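Local coordinates for uncharacterized protein BF1531 (Bacteroides fragilis, PDB 3SLR) that is of unknown function but may hydrolyse ester bonds, its N-terminal part combining an SGNH-hydrolase-like domain with a magnesium-bound, HAD-like phosphatase domain, at residues Leu23-Leu28 with Ile51-Ala56; Gly29-Gln34 with Asn193-Leu198; Lys88-His93 with Ser145-Gln150; Leu104-Leu109 with Leu151-Tyr156. One frame throughout, in Å; residues are numbered along the deposited sequence.

Contact 1: Leu23-Leu28 with Ile51-Ala56; sequences LKVALL and IELWEA
Residues Leu23-Leu28 and Ile51-Ala56 run side by side as parallel strands, the two beta elements of a beta-alpha-beta unit whose helix 34-46 lies between them in sequence. Strand 50-55 is an edge strand of the five-stranded parallel sheet within this chain, and 22-29 stands between it and strand 79-83.

The backbone bonds alternate in the regular parallel way. Leu23 O and Val25 O receive the amides of Glu52 and Trp54, Val25 N and Leu27 N return bonds to Glu52 O and Trp54 O, and the series closes with Ala56 N on Leu27 O at 3.0 Å. The straightest is Val25 N to Glu52 O, 2.9 Å with 172° at the hydrogen.

Apolar contacts fill one face through Leu23, Val25, Ile51 and Leu53. Val25 CG2 meets Ile51 CG2 at 3.8 Å, while Ile51 CD1 reaches back to Leu23 CB at 4.0 Å. Leu53 is backed by Ala37 and Ile40 of helix 34-46.

On the other face Lys24 lies beside the extended Glu52, the two pointing the same way, yet their charged ends stay apart, with Lys24 NZ 5.9 Å from Glu52 OE2. Here the six-membered part of the Trp54 indole, its CG anti to the backbone N (chi1 176°), meets strand 22-29, with CZ3 near Leu28; the indole also meets the ring of Phe75. Ala26 CB touches the indole edge, near its plane, 3.7 Å from Trp54 CE3.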
loop_
_atom_site.group_PDB
_atom_site.type_symbol
_atom_site.label_atom_id
_atom_site.label_comp_id
_atom_site.label_asym_id
_atom_site.label_seq_id
_atom_site.Cartn_x
_atom_site.Cartn_y
_atom_site.Cartn_z
ATOM N N LEU A 23 -1.652 20.405 5.076
ATOM C CA LEU A 23 -1.317 19.462 6.143
ATOM C C LEU A 23 0.130 19.683 6.546
ATOM O O LEU A 23 0.995 19.850 5.687
ATOM C CB LEU A 23 -1.495 18.010 5.680
ATOM C CG LEU A 23 -2.908 17.511 5.400
ATOM C CD1 LEU A 23 -2.860 16.106 4.806
ATOM C CD2 LEU A 23 -3.693 17.514 6.698
ATOM N N LYS A 24 0.392 19.701 7.848
ATOM C CA LYS A 24 1.756 19.856 8.334
ATOM C C LYS A 24 2.333 18.478 8.628
ATOM O O LYS A 24 1.817 17.761 9.483
ATOM C CB LYS A 24 1.788 20.741 9.581
ATOM C CG LYS A 24 1.468 22.200 9.275
ATOM C CD LYS A 24 0.881 22.921 10.480
ATOM C CE LYS A 24 1.891 23.086 11.573
ATOM N NZ LYS A 24 1.283 23.732 12.775
ATOM N N VAL A 25 3.395 18.126 7.908
ATOM C CA VAL A 25 4.025 16.812 8.018
ATOM C C VAL A 25 5.473 16.956 8.484
ATOM O O VAL A 25 6.280 17.634 7.839
ATOM C CB VAL A 25 4.008 16.087 6.663
ATOM C CG1 VAL A 25 4.726 14.725 6.762
ATOM C CG2 VAL A 25 2.575 15.909 6.173
ATOM N N ALA A 26 5.795 16.341 9.618
ATOM C CA ALA A 26 7.187 16.271 10.074
ATOM C C ALA A 26 7.811 14.943 9.625
ATOM O O ALA A 26 7.174 13.892 9.685
ATOM C CB ALA A 26 7.258 16.394 11.586
ATOM N N LEU A 27 9.055 15.001 9.171
ATOM C CA LEU A 27 9.776 13.795 8.780
ATOM C C LEU A 27 11.113 13.760 9.508
ATOM O O LEU A 27 11.897 14.712 9.435
ATOM C CB LEU A 27 10.007 13.788 7.271
ATOM C CG LEU A 27 10.912 12.692 6.714
ATOM C CD1 LEU A 27 10.287 11.299 6.915
ATOM C CD2 LEU A 27 11.189 12.959 5.240
ATOM N N LEU A 28 11.362 12.669 10.226
ATOM C CA LEU A 28 12.602 12.508 10.983
ATOM C C LEU A 28 13.171 11.117 10.715
ATOM O O LEU A 28 12.473 10.117 10.881
ATOM C CB LEU A 28 12.339 12.679 12.483
ATOM C CG LEU A 28 11.567 13.924 12.935
ATOM C CD1 LEU A 28 10.066 13.659 12.886
ATOM C CD2 LEU A 28 11.966 14.316 14.340
ATOM N N ILE A 51 1.113 19.983 1.185
ATOM C CA ILE A 51 1.951 19.479 2.260
ATOM C C ILE A 51 3.032 20.464 2.682
ATOM O O ILE A 51 3.906 20.811 1.889
ATOM C CB ILE A 51 2.656 18.182 1.830
ATOM C CG1 ILE A 51 1.621 17.136 1.417
ATOM C CG2 ILE A 51 3.597 17.690 2.941
ATOM C CD1 ILE A 51 0.696 16.727 2.534
ATOM N N GLU A 52 2.970 20.920 3.928
ATOM C CA GLU A 52 4.062 21.700 4.492
ATOM C C GLU A 52 4.974 20.717 5.207
ATOM O O GLU A 52 4.623 20.176 6.259
ATOM C CB GLU A 52 3.556 22.774 5.465
ATOM C CG GLU A 52 4.692 23.610 6.073
ATOM C CD GLU A 52 4.223 24.611 7.127
ATOM O OE1 GLU A 52 5.089 25.218 7.802
ATOM O OE2 GLU A 52 2.999 24.801 7.279
ATOM N N LEU A 53 6.147 20.481 4.635
ATOM C CA LEU A 53 7.011 19.414 5.138
ATOM C C LEU A 53 8.224 19.928 5.907
ATOM O O LEU A 53 9.110 20.570 5.337
ATOM C CB LEU A 53 7.441 18.511 3.990
ATOM C CG LEU A 53 7.877 17.107 4.424
ATOM C CD1 LEU A 53 7.415 16.084 3.423
ATOM C CD2 LEU A 53 9.388 17.064 4.634
ATOM N N TRP A 54 8.244 19.662 7.213
ATOM C CA TRP A 54 9.400 19.975 8.047
ATOM C C TRP A 54 10.274 18.727 8.188
ATOM O O TRP A 54 9.784 17.651 8.507
ATOM C CB TRP A 54 8.970 20.460 9.432
ATOM C CG TRP A 54 10.115 20.717 10.363
ATOM C CD1 TRP A 54 10.850 21.871 10.467
ATOM C CD2 TRP A 54 10.663 19.808 11.333
ATOM N NE1 TRP A 54 11.815 21.730 11.434
ATOM C CE2 TRP A 54 11.723 20.476 11.979
ATOM C CE3 TRP A 54 10.360 18.495 11.716
ATOM C CZ2 TRP A 54 12.480 19.877 12.986
ATOM C CZ3 TRP A 54 11.113 17.902 12.720
ATOM C CH2 TRP A 54 12.163 18.590 13.338
ATOM N N GLU A 55 11.566 18.894 7.943
ATOM C CA GLU A 55 12.530 17.804 8.000
ATOM C C GLU A 55 13.452 18.062 9.173
ATOM O O GLU A 55 14.048 19.147 9.277
ATOM C CB GLU A 55 13.374 17.839 6.731
ATOM C CG GLU A 55 13.448 16.576 5.937
ATOM C CD GLU A 55 14.468 16.697 4.815
ATOM O OE1 GLU A 55 15.420 15.891 4.794
ATOM O OE2 GLU A 55 14.322 17.612 3.969
ATOM N N ALA A 56 13.584 17.082 10.058
ATOM C CA ALA A 56 14.565 17.176 11.126
ATOM C C ALA A 56 15.943 17.083 10.502
ATOM O O ALA A 56 16.106 16.507 9.420
ATOM C CB ALA A 56 14.372 16.065 12.146
#

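Contact 2: Gly29-Gln34 with Asn193-Leu198; sequences GDTATQ and NTEIIL
Thr31 has chi1 near 59°, which tucks OG1 between the backbone N and the carbonyl carbon, and Ile197, with chi1 at -158°, places its CG2 in the equivalent crowded position. The two side chains cross at about a right angle, and Thr31 OG1 comes to 3.4 Å from Ile197 CG2. The same rotation turns the threonine hydroxyl toward a water that ties the two loops together. This water lies 2.7 Å from Thr31 OG1, donates to Ala32 O at 2.7 Å and accepts from Ile197 N at 2.9 Å, so one molecule joins a hydroxyl, a carbonyl and an amide.

The direct polar link is Ala32 N to Glu195 O, 2.9 Å. Its donor stands well above the carbonyl plane. Glu195, the first residue beyond helix 188-194 to leave helical geometry, has a positive phi of 70°, and its carbonyl meets the loop there. Ala32 CB sits 3.5 Å from Thr194 O and 4.0 Å from Ile196 CG1, a small methyl fitted against the turn. That turn is braced from within, for Thr194 OG1 accepts from Ile196 N in an ST turn and is also hydrogen-bonded to Val190 O. The Glu195 carboxylate is held by Tyr58 and Lys88.

Gly29-Asp30-Thr31 lies at the C-terminal end of strand 22-29, the first in the chain, where SGNH hydrolases carry their Gly-Asp-Ser motif. The loop thus probably corresponds to that first conserved block, with threonine in place of the serine, met here by the turn that follows helix 188-194.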
loop_
_atom_site.group_PDB
_atom_site.type_symbol
_atom_site.label_atom_id
_atom_site.label_comp_id
_atom_site.label_asym_id
_atom_site.label_seq_id
_atom_site.Cartn_x
_atom_site.Cartn_y
_atom_site.Cartn_z
ATOM N N GLY A 29 14.436 11.049 10.317
ATOM C CA GLY A 29 15.035 9.768 9.976
ATOM C C GLY A 29 16.476 9.650 10.414
ATOM O O GLY A 29 17.100 10.655 10.767
ATOM N N ASP A 30 17.007 8.426 10.405
ATOM C CA ASP A 30 18.415 8.212 10.753
ATOM C C ASP A 30 19.302 7.960 9.526
ATOM O O ASP A 30 20.476 7.600 9.649
ATOM C CB ASP A 30 18.595 7.125 11.830
ATOM C CG ASP A 30 18.044 5.753 11.414
ATOM O OD1 ASP A 30 17.901 5.460 10.211
ATOM O OD2 ASP A 30 17.780 4.940 12.320
ATOM N N THR A 31 18.732 8.164 8.345
ATOM C CA THR A 31 19.522 8.238 7.112
ATOM C C THR A 31 19.186 9.571 6.440
ATOM O O THR A 31 18.378 10.330 6.960
ATOM C CB THR A 31 19.263 7.049 6.164
ATOM O OG1 THR A 31 17.868 6.980 5.803
ATOM C CG2 THR A 31 19.692 5.742 6.835
ATOM N N ALA A 32 19.804 9.872 5.303
ATOM C CA ALA A 32 19.546 11.161 4.651
ATOM C C ALA A 32 18.136 11.216 4.065
ATOM O O ALA A 32 17.764 10.375 3.248
ATOM C CB ALA A 32 20.585 11.442 3.584
ATOM N N THR A 33 17.358 12.221 4.472
ATOM C CA THR A 33 15.925 12.243 4.144
ATOM C C THR A 33 15.500 13.285 3.104
ATOM O O THR A 33 14.308 13.432 2.830
ATOM C CB THR A 33 15.046 12.436 5.421
ATOM O OG1 THR A 33 15.512 13.566 6.173
ATOM C CG2 THR A 33 15.092 11.206 6.301
ATOM N N GLN A 34 16.452 13.998 2.507
ATOM C CA GLN A 34 16.077 15.123 1.640
ATOM C C GLN A 34 15.272 14.721 0.404
ATOM O O GLN A 34 14.309 15.396 0.058
ATOM C CB GLN A 34 17.290 15.971 1.243
ATOM C CG GLN A 34 18.036 16.581 2.417
ATOM C CD GLN A 34 19.115 15.664 2.983
ATOM O OE1 GLN A 34 19.226 14.494 2.600
ATOM N NE2 GLN A 34 19.933 16.205 3.887
ATOM N N ASN A 193 27.991 7.194 -0.631
ATOM C CA ASN A 193 28.394 8.564 -0.937
ATOM C C ASN A 193 27.425 9.659 -0.489
ATOM O O ASN A 193 27.769 10.845 -0.521
ATOM C CB ASN A 193 28.668 8.688 -2.435
ATOM C CG ASN A 193 29.831 7.826 -2.875
ATOM O OD1 ASN A 193 29.709 7.014 -3.793
ATOM N ND2 ASN A 193 30.966 7.986 -2.202
ATOM N N THR A 194 26.223 9.276 -0.068
ATOM C CA THR A 194 25.199 10.276 0.229
ATOM C C THR A 194 24.385 10.015 1.493
ATOM O O THR A 194 23.645 10.896 1.942
ATOM C CB THR A 194 24.203 10.423 -0.925
ATOM O OG1 THR A 194 23.379 9.251 -1.007
ATOM C CG2 THR A 194 24.929 10.647 -2.249
ATOM N N GLU A 195 24.509 8.813 2.047
ATOM C CA GLU A 195 23.705 8.405 3.203
ATOM C C GLU A 195 22.223 8.214 2.840
ATOM O O GLU A 195 21.371 8.042 3.714
ATOM C CB GLU A 195 23.859 9.393 4.359
ATOM C CG GLU A 195 24.986 9.065 5.309
ATOM C CD GLU A 195 24.672 7.848 6.162
ATOM O OE1 GLU A 195 23.579 7.811 6.769
ATOM O OE2 GLU A 195 25.508 6.924 6.221
ATOM N N ILE A 196 21.920 8.218 1.547
ATOM C CA ILE A 196 20.558 7.921 1.108
ATOM C C ILE A 196 20.379 6.407 1.017
ATOM O O ILE A 196 21.132 5.736 0.317
ATOM C CB ILE A 196 20.245 8.565 -0.252
ATOM C CG1 ILE A 196 20.422 10.084 -0.173
ATOM C CG2 ILE A 196 18.821 8.214 -0.706
ATOM C CD1 ILE A 196 20.173 10.797 -1.490
ATOM N N ILE A 197 19.379 5.881 1.724
ATOM C CA ILE A 197 19.241 4.437 1.912
ATOM C C ILE A 197 18.243 3.809 0.950
ATOM O O ILE A 197 18.221 2.592 0.782
ATOM C CB ILE A 197 18.848 4.087 3.379
ATOM C CG1 ILE A 197 19.236 2.639 3.714
ATOM C CG2 ILE A 197 17.376 4.348 3.639
ATOM C CD1 ILE A 197 20.667 2.518 4.178
ATOM N N LEU A 198 17.417 4.635 0.317
ATOM C CA LEU A 198 16.468 4.132 -0.675
ATOM C C LEU A 198 16.946 4.451 -2.088
ATOM O O LEU A 198 17.442 5.542 -2.349
ATOM C CB LEU A 198 15.082 4.750 -0.461
ATOM C CG LEU A 198 14.360 4.369 0.837
ATOM C CD1 LEU A 198 13.147 5.272 1.066
ATOM C CD2 LEU A 198 13.947 2.911 0.807
HETATM O O HOH W 1 17.630 7.687 3.235
#

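Contact 3: Lys88-His93 with Ser145-Gln150; sequences KLLEKH and SSFTYQ
The phenyl ring of Phe147 has Leu90 CD1 over the centre of one face, and its CD1 edge is directed at the face of the His93 imidazole. Leu90 CD1 stands 3.4 Å from the Phe147 ring centroid, a close CH-pi contact made with the leucine crossing the ring at about a right angle. His93 and Phe147 form an edge-to-face pair, with centroids 5.4 Å apart and planes at 66°. Phe147 CB lies over the same imidazole, 4.0 Å from its centroid, so both the beta carbon and the ring edge of the phenylalanine press on the histidine.

In the plane of the imidazole, NE2 of His93 donates to Ser145 O at 2.8 Å. The N-H points almost straight at the oxygen, 174° at the hydrogen, and arrives in the carbonyl plane; together with the aromatic contact it should fix the rotation of the buried histidine.

This packing joins helix 86-94, which follows the third strand of the parallel sheet of the SGNH-like domain, to the start of helix 147-164. Ser146 is the N-cap there: its OG accepts from Tyr149 N at 3.1 Å and is also bonded to Ala140 O.

Phe147 has CG anti to the backbone N, chi1 -170°, which sends its ring across to helix 86-94. Its CE1 meets Leu89 CG at 3.9 Å, and Leu89 in turn touches Leu104, Leu151 and Leu154.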
loop_
_atom_site.group_PDB
_atom_site.type_symbol
_atom_site.label_atom_id
_atom_site.label_comp_id
_atom_site.label_asym_id
_atom_site.label_seq_id
_atom_site.Cartn_x
_atom_site.Cartn_y
_atom_site.Cartn_z
ATOM N N LYS A 88 20.744 1.118 9.950
ATOM C CA LYS A 88 21.352 1.820 11.076
ATOM C C LYS A 88 21.165 1.041 12.379
ATOM O O LYS A 88 22.035 1.076 13.259
ATOM C CB LYS A 88 20.809 3.253 11.193
ATOM C CG LYS A 88 21.206 4.148 10.010
ATOM C CD LYS A 88 22.727 4.389 9.967
ATOM C CE LYS A 88 23.133 5.129 8.683
ATOM N NZ LYS A 88 24.592 5.499 8.690
ATOM N N LEU A 89 20.053 0.319 12.489
ATOM C CA LEU A 89 19.807 -0.522 13.659
ATOM C C LEU A 89 20.798 -1.692 13.666
ATOM O O LEU A 89 21.265 -2.113 14.722
ATOM C CB LEU A 89 18.360 -1.043 13.670
ATOM C CG LEU A 89 17.937 -1.849 14.913
ATOM C CD1 LEU A 89 17.881 -0.953 16.149
ATOM C CD2 LEU A 89 16.598 -2.534 14.693
ATOM N N LEU A 90 21.102 -2.209 12.476
ATOM C CA LEU A 90 22.097 -3.267 12.305
ATOM C C LEU A 90 23.447 -2.796 12.834
ATOM O O LEU A 90 24.137 -3.529 13.548
ATOM C CB LEU A 90 22.222 -3.631 10.821
ATOM C CG LEU A 90 23.073 -4.844 10.452
ATOM C CD1 LEU A 90 22.390 -6.099 10.917
ATOM C CD2 LEU A 90 23.284 -4.889 8.930
ATOM N N GLU A 91 23.828 -1.562 12.500
ATOM C CA GLU A 91 25.070 -1.015 13.029
ATOM C C GLU A 91 25.020 -0.882 14.550
ATOM O O GLU A 91 25.969 -1.253 15.248
ATOM C CB GLU A 91 25.411 0.328 12.386
ATOM C CG GLU A 91 26.622 0.965 13.057
ATOM C CD GLU A 91 27.213 2.120 12.279
ATOM O OE1 GLU A 91 26.445 2.960 11.783
ATOM O OE2 GLU A 91 28.453 2.192 12.178
ATOM N N LYS A 92 23.918 -0.358 15.069
ATOM C CA LYS A 92 23.746 -0.211 16.516
ATOM C C LYS A 92 23.942 -1.543 17.236
ATOM O O LYS A 92 24.673 -1.640 18.226
ATOM C CB LYS A 92 22.363 0.373 16.814
ATOM C CG LYS A 92 22.065 0.638 18.275
ATOM C CD LYS A 92 20.713 1.357 18.415
ATOM C CE LYS A 92 20.449 1.801 19.841
ATOM N NZ LYS A 92 20.591 0.662 20.775
ATOM N N HIS A 93 23.287 -2.573 16.713
ATOM C CA HIS A 93 23.386 -3.925 17.251
ATOM C C HIS A 93 24.823 -4.457 17.225
ATOM O O HIS A 93 25.280 -5.079 18.177
ATOM C CB HIS A 93 22.424 -4.835 16.469
ATOM C CG HIS A 93 22.579 -6.301 16.753
ATOM N ND1 HIS A 93 23.448 -7.102 16.047
ATOM C CD2 HIS A 93 21.946 -7.113 17.634
ATOM C CE1 HIS A 93 23.357 -8.345 16.493
ATOM N NE2 HIS A 93 22.450 -8.378 17.456
ATOM N N SER A 145 20.004 -13.131 20.992
ATOM C CA SER A 145 20.742 -11.883 20.811
ATOM C C SER A 145 21.054 -11.597 19.340
ATOM O O SER A 145 21.630 -10.557 19.030
ATOM C CB SER A 145 22.048 -11.923 21.609
ATOM O OG SER A 145 22.876 -12.969 21.133
ATOM N N SER A 146 20.694 -12.514 18.442
ATOM C CA SER A 146 21.011 -12.333 17.019
ATOM C C SER A 146 20.185 -11.198 16.431
ATOM O O SER A 146 19.101 -10.882 16.942
ATOM C CB SER A 146 20.775 -13.616 16.215
ATOM O OG SER A 146 19.399 -13.863 16.006
ATOM N N PHE A 147 20.689 -10.578 15.363
ATOM C CA PHE A 147 19.954 -9.479 14.740
ATOM C C PHE A 147 18.652 -9.987 14.140
ATOM O O PHE A 147 17.630 -9.315 14.218
ATOM C CB PHE A 147 20.780 -8.761 13.670
ATOM C CG PHE A 147 20.142 -7.479 13.166
ATOM C CD1 PHE A 147 20.123 -6.341 13.958
ATOM C CD2 PHE A 147 19.557 -7.421 11.909
ATOM C CE1 PHE A 147 19.540 -5.159 13.505
ATOM C CE2 PHE A 147 18.967 -6.244 11.447
ATOM C CZ PHE A 147 18.968 -5.113 12.240
ATOM N N THR A 148 18.693 -11.169 13.537
ATOM C CA THR A 148 17.491 -11.752 12.932
ATOM C C THR A 148 16.387 -11.993 13.959
ATOM O O THR A 148 15.225 -11.654 13.717
ATOM C CB THR A 148 17.830 -13.033 12.178
ATOM O OG1 THR A 148 18.426 -12.681 10.919
ATOM C CG2 THR A 148 16.581 -13.856 11.916
ATOM N N TYR A 149 16.743 -12.543 15.116
ATOM C CA TYR A 149 15.755 -12.715 16.177
ATOM C C TYR A 149 15.199 -11.375 16.692
ATOM O O TYR A 149 13.985 -11.198 16.780
ATOM C CB TYR A 149 16.277 -13.561 17.339
ATOM C CG TYR A 149 15.177 -13.855 18.329
ATOM C CD1 TYR A 149 14.298 -14.917 18.122
ATOM C CD2 TYR A 149 14.974 -13.045 19.434
ATOM C CE1 TYR A 149 13.267 -15.175 19.013
ATOM C CE2 TYR A 149 13.959 -13.307 20.342
ATOM C CZ TYR A 149 13.104 -14.373 20.127
ATOM O OH TYR A 149 12.073 -14.642 21.013
ATOM N N GLN A 150 16.084 -10.441 17.027
ATOM C CA GLN A 150 15.658 -9.148 17.551
ATOM C C GLN A 150 14.759 -8.401 16.573
ATOM O O GLN A 150 13.772 -7.779 16.976
ATOM C CB GLN A 150 16.866 -8.308 17.955
ATOM C CG GLN A 150 17.549 -8.861 19.198
ATOM C CD GLN A 150 16.643 -8.771 20.418
ATOM O OE1 GLN A 150 16.028 -7.727 20.670
ATOM N NE2 GLN A 150 16.543 -9.867 21.169
#

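Contact 4: Leu104-Leu109 with Leu151-Tyr156; sequences LADDRL and LTKLNY
Ala105, Leu109 and the aliphatic part of Arg108 close around Leu154, while Lys153 reaches over Ala105 to Asp106. The pairing brings together two helices of the alpha/beta sandwich, 104-118 and 147-164, which come before and after strand 122-126 in the chain. Their short segments run in roughly the same direction, at 30°, with axes 8.8 Å apart, and the small Ala105 sits where the backbones come nearest.

In the apolar first shell, Ala105 CB is 3.9 Å from Leu154 CB. One methyl does most of the rest: Leu154 CD1 lies 3.7 Å from Leu109 CG and 3.9 Å from Arg108 CG. The two leucines lie alongside each other, pointing opposite ways.

The salt bridge lies at the margin of this patch. Lys153 is extended throughout, starting with CG anti to the backbone N (chi1 171°), and its methylenes run alongside the Ala105 methyl before NZ meets Asp106 OD1 at 2.9 Å. The approach is from above the carboxylate plane, and a second, weak bond goes to OD2.

Further out, Leu154 also packs on Leu89 and Tyr128, and Arg108 bends away so that NH1 bonds Tyr128 OH. Gln150 OE1 accepts from Ala105 N near the start of helix 104-118. A water extends the polar end of the contact, accepting from Asp106 N at 3.0 Å and from Lys153 NZ at 3.1 Å.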
loop_
_atom_site.group_PDB
_atom_site.type_symbol
_atom_site.label_atom_id
_atom_site.label_comp_id
_atom_site.label_asym_id
_atom_site.label_seq_id
_atom_site.Cartn_x
_atom_site.Cartn_y
_atom_site.Cartn_z
ATOM N N LEU A 104 17.833 -5.098 22.207
ATOM C CA LEU A 104 17.715 -4.249 21.014
ATOM C C LEU A 104 16.256 -3.917 20.717
ATOM O O LEU A 104 15.865 -2.754 20.652
ATOM C CB LEU A 104 18.339 -4.929 19.789
ATOM C CG LEU A 104 18.473 -4.036 18.546
ATOM C CD1 LEU A 104 19.587 -3.021 18.738
ATOM C CD2 LEU A 104 18.729 -4.865 17.307
ATOM N N ALA A 105 15.446 -4.949 20.519
ATOM C CA ALA A 105 14.035 -4.734 20.236
ATOM C C ALA A 105 13.331 -3.995 21.370
ATOM O O ALA A 105 12.602 -3.030 21.130
ATOM C CB ALA A 105 13.337 -6.050 19.943
ATOM N N ASP A 106 13.537 -4.460 22.601
ATOM C CA ASP A 106 12.875 -3.848 23.757
ATOM C C ASP A 106 13.158 -2.348 23.869
ATOM O O ASP A 106 12.251 -1.559 24.110
ATOM C CB ASP A 106 13.281 -4.546 25.057
ATOM C CG ASP A 106 12.680 -5.938 25.192
ATOM O OD1 ASP A 106 11.615 -6.195 24.592
ATOM O OD2 ASP A 106 13.276 -6.769 25.914
ATOM N N ASP A 107 14.412 -1.958 23.695
ATOM C CA ASP A 107 14.770 -0.545 23.801
ATOM C C ASP A 107 14.101 0.303 22.719
ATOM O O ASP A 107 13.615 1.410 22.986
ATOM C CB ASP A 107 16.289 -0.358 23.735
ATOM C CG ASP A 107 17.002 -0.854 24.988
ATOM O OD1 ASP A 107 16.333 -1.116 26.014
ATOM O OD2 ASP A 107 18.246 -0.969 24.948
ATOM N N ARG A 108 14.101 -0.213 21.493
ATOM C CA ARG A 108 13.508 0.495 20.368
ATOM C C ARG A 108 12.006 0.594 20.610
ATOM O O ARG A 108 11.405 1.660 20.421
ATOM C CB ARG A 108 13.828 -0.243 19.057
ATOM C CG ARG A 108 13.239 0.381 17.786
ATOM C CD ARG A 108 13.570 1.872 17.645
ATOM N NE ARG A 108 14.995 2.218 17.811
ATOM C CZ ARG A 108 15.886 2.304 16.818
ATOM N NH1 ARG A 108 15.542 2.020 15.568
ATOM N NH2 ARG A 108 17.141 2.654 17.076
ATOM N N LEU A 109 11.412 -0.503 21.077
ATOM C CA LEU A 109 9.980 -0.522 21.376
ATOM C C LEU A 109 9.643 0.484 22.475
ATOM O O LEU A 109 8.625 1.158 22.405
ATOM C CB LEU A 109 9.512 -1.926 21.765
ATOM C CG LEU A 109 9.485 -2.957 20.633
ATOM C CD1 LEU A 109 9.393 -4.348 21.208
ATOM C CD2 LEU A 109 8.291 -2.676 19.716
ATOM N N LEU A 151 15.091 -8.461 15.287
ATOM C CA LEU A 151 14.280 -7.756 14.292
ATOM C C LEU A 151 12.889 -8.376 14.127
ATOM O O LEU A 151 11.903 -7.672 13.971
ATOM C CB LEU A 151 14.996 -7.696 12.941
ATOM C CG LEU A 151 14.502 -6.505 12.119
ATOM C CD1 LEU A 151 14.954 -5.242 12.829
ATOM C CD2 LEU A 151 15.050 -6.519 10.701
ATOM N N THR A 152 12.824 -9.699 14.158
ATOM C CA THR A 152 11.561 -10.416 14.059
ATOM C C THR A 152 10.658 -10.109 15.256
ATOM O O THR A 152 9.460 -9.856 15.101
ATOM C CB THR A 152 11.821 -11.926 13.944
ATOM O OG1 THR A 152 12.689 -12.162 12.830
ATOM C CG2 THR A 152 10.504 -12.705 13.749
ATOM N N LYS A 153 11.243 -10.112 16.445
ATOM C CA LYS A 153 10.542 -9.688 17.656
ATOM C C LYS A 153 10.057 -8.240 17.522
ATOM O O LYS A 153 8.891 -7.926 17.795
ATOM C CB LYS A 153 11.469 -9.824 18.877
ATOM C CG LYS A 153 10.916 -9.209 20.165
ATOM C CD LYS A 153 11.875 -9.443 21.338
ATOM C CE LYS A 153 11.470 -8.638 22.574
ATOM N NZ LYS A 153 12.385 -8.902 23.732
ATOM N N LEU A 154 10.962 -7.353 17.115
ATOM C CA LEU A 154 10.624 -5.938 16.956
ATOM C C LEU A 154 9.425 -5.720 16.022
ATOM O O LEU A 154 8.501 -4.988 16.361
ATOM C CB LEU A 154 11.843 -5.154 16.465
ATOM C CG LEU A 154 11.707 -3.654 16.171
ATOM C CD1 LEU A 154 11.196 -2.892 17.387
ATOM C CD2 LEU A 154 13.051 -3.104 15.721
ATOM N N ASN A 155 9.434 -6.344 14.847
ATOM C CA ASN A 155 8.355 -6.106 13.883
ATOM C C ASN A 155 7.021 -6.625 14.393
ATOM O O ASN A 155 5.965 -6.021 14.149
ATOM C CB ASN A 155 8.681 -6.717 12.518
ATOM C CG ASN A 155 9.559 -5.820 11.688
ATOM O OD1 ASN A 155 9.370 -4.605 11.674
ATOM N ND2 ASN A 155 10.547 -6.401 11.011
ATOM N N TYR A 156 7.068 -7.742 15.109
ATOM C CA TYR A 156 5.861 -8.308 15.706
ATOM C C TYR A 156 5.283 -7.367 16.760
ATOM O O TYR A 156 4.101 -7.029 16.721
ATOM C CB TYR A 156 6.141 -9.692 16.304
ATOM C CG TYR A 156 4.982 -10.257 17.109
ATOM C CD1 TYR A 156 3.765 -10.557 16.506
ATOM C CD2 TYR A 156 5.115 -10.487 18.475
ATOM C CE1 TYR A 156 2.703 -11.066 17.247
ATOM C CE2 TYR A 156 4.070 -10.993 19.221
ATOM C CZ TYR A 156 2.868 -11.280 18.603
ATOM O OH TYR A 156 1.844 -11.781 19.362
HETATM O O HOH W 2 14.797 -7.117 23.001
#

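All four contacts belong to the SGNH-like domain, away from the magnesium site formed by Asp228, Asp230 and Asp336 in the phosphatase domain. Contact 1 passes directly into contact 2, since strand 22-29 runs on into the loop 29-34, and Glu55 OE1 lies 2.7 Å from Thr33 OG1, a probable hydrogen bond. Contact 2 is in turn tied to contact 3 by the salt bridge between Glu195 OE2 and Lys88 NZ, 3.0 Å apart. Contacts 3 and 4 share helix 147-164, their centres about 9 Å apart, with Leu89 and Leu104 packed between them. Contact 1 touches neither; its nearest atoms are about 11 Å from contact 3 and 10 Å from contact 4.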